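Local coordinates for protein beta-lactamase (Klebsiella pneumoniae, PDB 6KBY) that probably hydrolyses the amide bond of beta-lactam antibiotics to give substituted beta-amino acids, as a class C serine enzyme, and binds AMP in its substrate pocket, at residues T75-L80 against V174-A179; G329-F334 against I342-N347. All coordinates share one frame; numbering follows the deposited sequence.

Contact 1 (T75-L80 against V174-A179); sequences TFAATL and VSYEDA
Tyr176, Leu80 and Ala179 account for most of the 205 Å² buried where helix 72-86 meets the first turn of helix 176-187, a helix-helix contact in the all-helical part of the class C beta-lactamase fold. Tyr176 stands at the start of its helix, and its ring bridges the 8.6 Å between the CA atoms of Ala77 and Tyr176. Its CG lies anti to the backbone N (chi1 -175°), which sends the ring out toward helix 72-86 with the phenol oxygen leading. That oxygen arrives at Ala77, with Tyr176 OH 3.2 Å from Ala77 CA and 3.4 Å from Ala77 CB, and the CA sits at the ring edge, near the ring plane. The approach of Tyr176 OH to Ala77 N has a poor angle and is no hydrogen bond, so between 75-80 and 174-179 the tyrosine makes only packing contacts. Further along the ring, Leu80 CD2 comes in obliquely and lies 3.7 Å from Tyr176 CE1. The leucine and tyrosine side chains run alongside one another from the two helices, each heading for the other's backbone. Ala169 of helix 158-171 and Asn225 and Glu226 of helix 224-228 also touch Tyr176. The helix carrying the tyrosine is capped by Ser175, whose OG accepts from Asp178 N at 3.1 Å with an N-H...O angle of 163°. Ala179, three residues after Tyr176, shares the leucine methyl with the ring: Leu80 CD2 lies 3.6 Å and Leu80 CD1 3.8 Å from Ala179 CB, both methyls of the fork resting on one alanine carbon.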
loop_
_atom_site.group_PDB
_atom_site.type_symbol
_atom_site.label_atom_id
_atom_site.label_comp_id
_atom_site.label_asym_id
_atom_site.label_seq_id
_atom_site.Cartn_x
_atom_site.Cartn_y
_atom_site.Cartn_z
ATOM N N THR A 75 -1.061 -1.623 3.269
ATOM C CA THR A 75 -0.054 -2.655 3.488
ATOM C C THR A 75 0.594 -2.519 4.858
ATOM O O THR A 75 1.089 -3.512 5.399
ATOM C CB THR A 75 1.019 -2.662 2.387
ATOM O OG1 THR A 75 1.838 -1.484 2.469
ATOM C CG2 THR A 75 0.408 -2.776 1.001
ATOM N N PHE A 76 0.617 -1.308 5.423
ATOM C CA PHE A 76 1.122 -1.134 6.782
ATOM C C PHE A 76 0.146 -1.696 7.808
ATOM O O PHE A 76 0.566 -2.294 8.802
ATOM C CB PHE A 76 1.445 0.339 7.046
ATOM C CG PHE A 76 2.579 0.848 6.203
ATOM C CD1 PHE A 76 2.346 1.318 4.920
ATOM C CD2 PHE A 76 3.888 0.785 6.652
ATOM C CE1 PHE A 76 3.391 1.749 4.119
ATOM C CE2 PHE A 76 4.940 1.217 5.853
ATOM C CZ PHE A 76 4.686 1.700 4.587
ATOM N N ALA A 77 -1.157 -1.519 7.582
ATOM C CA ALA A 77 -2.146 -2.159 8.442
ATOM C C ALA A 77 -1.988 -3.674 8.406
ATOM O O ALA A 77 -2.059 -4.342 9.446
ATOM C CB ALA A 77 -3.559 -1.745 8.024
ATOM N N ALA A 78 -1.751 -4.234 7.217
ATOM C CA ALA A 78 -1.527 -5.672 7.102
ATOM C C ALA A 78 -0.237 -6.091 7.788
ATOM O O ALA A 78 -0.199 -7.133 8.456
ATOM C CB ALA A 78 -1.511 -6.098 5.635
ATOM N N THR A 79 0.844 -5.325 7.603
ATOM C CA THR A 79 2.088 -5.670 8.280
ATOM C C THR A 79 1.900 -5.664 9.792
ATOM O O THR A 79 2.416 -6.542 10.489
ATOM C CB THR A 79 3.213 -4.727 7.843
ATOM O OG1 THR A 79 3.400 -4.824 6.424
ATOM C CG2 THR A 79 4.527 -5.100 8.522
ATOM N N LEU A 80 1.126 -4.708 10.310
ATOM C CA LEU A 80 0.850 -4.684 11.743
ATOM C C LEU A 80 0.048 -5.903 12.179
ATOM O O LEU A 80 0.354 -6.515 13.209
ATOM C CB LEU A 80 0.127 -3.392 12.125
ATOM C CG LEU A 80 -0.012 -3.207 13.640
ATOM C CD1 LEU A 80 1.340 -2.904 14.283
ATOM C CD2 LEU A 80 -1.031 -2.124 13.969
ATOM N N VAL A 174 -2.276 -1.050 22.119
ATOM C CA VAL A 174 -1.992 0.344 21.787
ATOM C C VAL A 174 -2.978 0.832 20.732
ATOM O O VAL A 174 -3.649 0.047 20.059
ATOM C CB VAL A 174 -0.540 0.543 21.296
ATOM C CG1 VAL A 174 0.453 0.255 22.420
ATOM C CG2 VAL A 174 -0.266 -0.346 20.094
ATOM N N SER A 175 -3.063 2.154 20.593
ATOM C CA SER A 175 -3.819 2.727 19.491
ATOM C C SER A 175 -3.105 2.427 18.175
ATOM O O SER A 175 -1.907 2.148 18.144
ATOM C CB SER A 175 -3.914 4.243 19.646
ATOM O OG SER A 175 -2.638 4.839 19.486
ATOM N N TYR A 176 -3.852 2.499 17.072
ATOM C CA TYR A 176 -3.238 2.266 15.768
ATOM C C TYR A 176 -2.134 3.278 15.488
ATOM O O TYR A 176 -1.075 2.928 14.957
ATOM C CB TYR A 176 -4.295 2.294 14.659
ATOM C CG TYR A 176 -3.711 1.933 13.318
ATOM C CD1 TYR A 176 -3.407 0.618 13.022
ATOM C CD2 TYR A 176 -3.440 2.904 12.361
ATOM C CE1 TYR A 176 -2.856 0.269 11.814
ATOM C CE2 TYR A 176 -2.880 2.563 11.135
ATOM C CZ TYR A 176 -2.591 1.236 10.871
ATOM O OH TYR A 176 -2.032 0.844 9.677
ATOM N N GLU A 177 -2.360 4.538 15.863
ATOM C CA GLU A 177 -1.364 5.575 15.633
ATOM C C GLU A 177 -0.073 5.270 16.379
ATOM O O GLU A 177 1.021 5.411 15.821
ATOM C CB GLU A 177 -1.931 6.925 16.071
ATOM C CG GLU A 177 -3.144 7.398 15.277
ATOM C CD GLU A 177 -4.379 6.514 15.453
ATOM O OE1 GLU A 177 -4.703 6.156 16.609
ATOM O OE2 GLU A 177 -5.016 6.158 14.432
ATOM N N ASP A 178 -0.181 4.850 17.645
ATOM C CA ASP A 178 1.006 4.463 18.402
ATOM C C ASP A 178 1.647 3.210 17.820
ATOM O O ASP A 178 2.874 3.116 17.736
ATOM C CB ASP A 178 0.651 4.215 19.872
ATOM C CG ASP A 178 0.580 5.487 20.691
ATOM O OD1 ASP A 178 0.899 6.570 20.160
ATOM O OD2 ASP A 178 0.211 5.388 21.883
ATOM N N ALA A 179 0.832 2.228 17.430
ATOM C CA ALA A 179 1.386 1.008 16.854
ATOM C C ALA A 179 2.242 1.316 15.632
ATOM O O ALA A 179 3.329 0.753 15.465
ATOM C CB ALA A 179 0.258 0.050 16.481
#

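Contact 2 (G329-F334 against I342-N347); sequences GAYIAF and IVMLAN
Tyr331 and Met344 form the middle hydrogen-bonded pair of two antiparallel strands, exchanging bonds in both directions. Met344 N gives the straighter one, 2.9 Å to Tyr331 O at 170°, whereas the bond from Tyr331 N to Met344 O, 3.0 Å long, is more bent. Ala333 and Ile342 repeat the double exchange, the shorter bond being Ile342 N to Ala333 O at 2.8 Å. At the Gly329-Ala346 pair the bonding is less regular: Gly329 N makes a sound bond to Ala346 O, but the return bond from Ala346 N to Gly329 O is weak, with an angle of 126°. A water donates to Gly329 O at 2.8 Å and more weakly to Met344 O, bridging the two strands there. CA-H...O contacts supplement these bonds, among them Ala330 CA to Met344 O at 3.2 Å.

The segment axes run 4.8 Å apart at 179°, as expected for the beta hairpin 328-335/340-346, which lies within the antiparallel sheet of the beta-lactamase fold. Strand 317-325 pairs with its first arm and strand 34-41 with its second.

Apolar contacts divide between the faces. On the face bearing Ala330, Ile332, Val343 and Leu345, Leu345 CD2 packs on Ala330 CB, and Ile332 CG1 lies 4.1 Å from Val343 CG2, the two side chains running alongside each other. Helix 234-244 covers the latter pair through Val241 and Leu237. On the other face, against helix 352-364, Met344 SD sits at the edge of the Tyr331 ring, near its plane and 4.5 Å from Tyr331 CD2. Tyr331 OH is hydrogen-bonded to Asn320 OD1 and to Trp318 NE1.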
loop_
_atom_site.group_PDB
_atom_site.type_symbol
_atom_site.label_atom_id
_atom_site.label_comp_id
_atom_site.label_asym_id
_atom_site.label_seq_id
_atom_site.Cartn_x
_atom_site.Cartn_y
_atom_site.Cartn_z
ATOM N N GLY A 329 -0.715 10.292 -6.437
ATOM C CA GLY A 329 -0.782 8.977 -7.048
ATOM C C GLY A 329 0.521 8.228 -6.865
ATOM O O GLY A 329 1.588 8.735 -7.240
ATOM N N ALA A 330 0.437 7.019 -6.301
ATOM C CA ALA A 330 1.593 6.234 -5.899
ATOM C C ALA A 330 1.461 4.798 -6.394
ATOM O O ALA A 330 0.360 4.295 -6.637
ATOM C CB ALA A 330 1.739 6.238 -4.372
ATOM N N TYR A 331 2.602 4.120 -6.493
ATOM C CA TYR A 331 2.612 2.714 -6.873
ATOM C C TYR A 331 3.894 2.075 -6.369
ATOM O O TYR A 331 4.957 2.700 -6.424
ATOM C CB TYR A 331 2.515 2.563 -8.396
ATOM C CG TYR A 331 2.465 1.134 -8.907
ATOM C CD1 TYR A 331 1.418 0.284 -8.556
ATOM C CD2 TYR A 331 3.442 0.643 -9.771
ATOM C CE1 TYR A 331 1.350 -1.016 -9.037
ATOM C CE2 TYR A 331 3.383 -0.655 -10.246
ATOM C CZ TYR A 331 2.335 -1.478 -9.884
ATOM O OH TYR A 331 2.299 -2.762 -10.383
ATOM N N ILE A 332 3.785 0.833 -5.894
ATOM C CA ILE A 332 4.929 -0.001 -5.548
ATOM C C ILE A 332 4.789 -1.327 -6.269
ATOM O O ILE A 332 3.704 -1.921 -6.274
ATOM C CB ILE A 332 4.989 -0.288 -4.033
ATOM C CG1 ILE A 332 5.431 0.958 -3.286
ATOM C CG2 ILE A 332 5.901 -1.506 -3.735
ATOM C CD1 ILE A 332 5.543 0.789 -1.794
ATOM N N ALA A 333 5.897 -1.817 -6.825
ATOM C CA ALA A 333 5.955 -3.186 -7.323
ATOM C C ALA A 333 7.329 -3.767 -7.030
ATOM O O ALA A 333 8.337 -3.055 -7.085
ATOM C CB ALA A 333 5.688 -3.256 -8.830
ATOM N N PHE A 334 7.374 -5.065 -6.734
ATOM C CA PHE A 334 8.654 -5.725 -6.537
ATOM C C PHE A 334 8.542 -7.201 -6.887
ATOM O O PHE A 334 7.468 -7.802 -6.782
ATOM C CB PHE A 334 9.240 -5.483 -5.135
ATOM C CG PHE A 334 8.376 -5.964 -3.986
ATOM C CD1 PHE A 334 7.327 -5.195 -3.502
ATOM C CD2 PHE A 334 8.646 -7.171 -3.361
ATOM C CE1 PHE A 334 6.561 -5.631 -2.432
ATOM C CE2 PHE A 334 7.885 -7.613 -2.291
ATOM C CZ PHE A 334 6.841 -6.842 -1.830
ATOM N N ILE A 342 10.385 -1.109 -7.306
ATOM C CA ILE A 342 10.207 0.274 -7.707
ATOM C C ILE A 342 9.134 0.924 -6.846
ATOM O O ILE A 342 8.123 0.298 -6.496
ATOM C CB ILE A 342 9.888 0.399 -9.211
ATOM C CG1 ILE A 342 9.828 1.866 -9.638
ATOM C CG2 ILE A 342 8.603 -0.332 -9.574
ATOM C CD1 ILE A 342 9.749 2.042 -11.135
ATOM N N VAL A 343 9.376 2.187 -6.504
ATOM C CA VAL A 343 8.413 3.071 -5.864
ATOM C C VAL A 343 8.247 4.276 -6.783
ATOM O O VAL A 343 9.242 4.902 -7.163
ATOM C CB VAL A 343 8.936 3.542 -4.494
ATOM C CG1 VAL A 343 7.922 4.446 -3.813
ATOM C CG2 VAL A 343 9.312 2.361 -3.613
ATOM N N MET A 344 7.005 4.612 -7.135
ATOM C CA MET A 344 6.726 5.794 -7.943
ATOM C C MET A 344 5.752 6.669 -7.175
ATOM O O MET A 344 4.613 6.255 -6.940
ATOM C CB MET A 344 6.109 5.400 -9.283
ATOM C CG MET A 344 7.031 4.604 -10.183
ATOM S SD MET A 344 6.160 3.747 -11.512
ATOM C CE MET A 344 5.321 5.102 -12.334
ATOM N N LEU A 345 6.189 7.872 -6.805
ATOM C CA LEU A 345 5.360 8.812 -6.065
ATOM C C LEU A 345 5.139 10.067 -6.895
ATOM O O LEU A 345 6.078 10.594 -7.501
ATOM C CB LEU A 345 6.022 9.207 -4.746
ATOM C CG LEU A 345 6.464 8.044 -3.859
ATOM C CD1 LEU A 345 7.039 8.565 -2.558
ATOM C CD2 LEU A 345 5.312 7.087 -3.599
ATOM N N ALA A 346 3.901 10.555 -6.903
ATOM C CA ALA A 346 3.530 11.757 -7.636
ATOM C C ALA A 346 2.563 12.577 -6.797
ATOM O O ALA A 346 1.742 12.026 -6.055
ATOM C CB ALA A 346 2.829 11.418 -8.954
ATOM N N ASN A 347 2.637 13.902 -6.952
ATOM C CA ASN A 347 1.678 14.811 -6.326
ATOM C C ASN A 347 0.568 15.249 -7.282
ATOM O O ASN A 347 0.083 16.393 -7.251
ATOM C CB ASN A 347 2.357 15.987 -5.628
ATOM C CG ASN A 347 3.117 16.883 -6.575
ATOM O OD1 ASN A 347 3.284 16.559 -7.752
ATOM N ND2 ASN A 347 3.611 18.011 -6.057
HETATM O O HOH W 1 3.020 7.291 -9.148
#

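In the fold
Both segments of 75-80/174-179 precede those of 329-334/342-347 in the sequence, and the centres of the two contacts are 21 Å apart; their nearest atoms come to about 6 Å without touching. One joins helices and the other strands of the sheet, with the AMP pocket between these parts of the fold. Helix 72-86 follows directly on Ser71, the covalent AMP site, whose side chain is about 9 Å from that of Phe76. From the sheet side, the Ala330 side chain lies about 8 Å from that of Ser71 and about 8 Å from AMP, while the Phe76 side chain is about 11 Å from AMP. Ala330 and Ile332 also share backbone hydrogen bonds with strand 317-325, which carries Ser324 of the pocket.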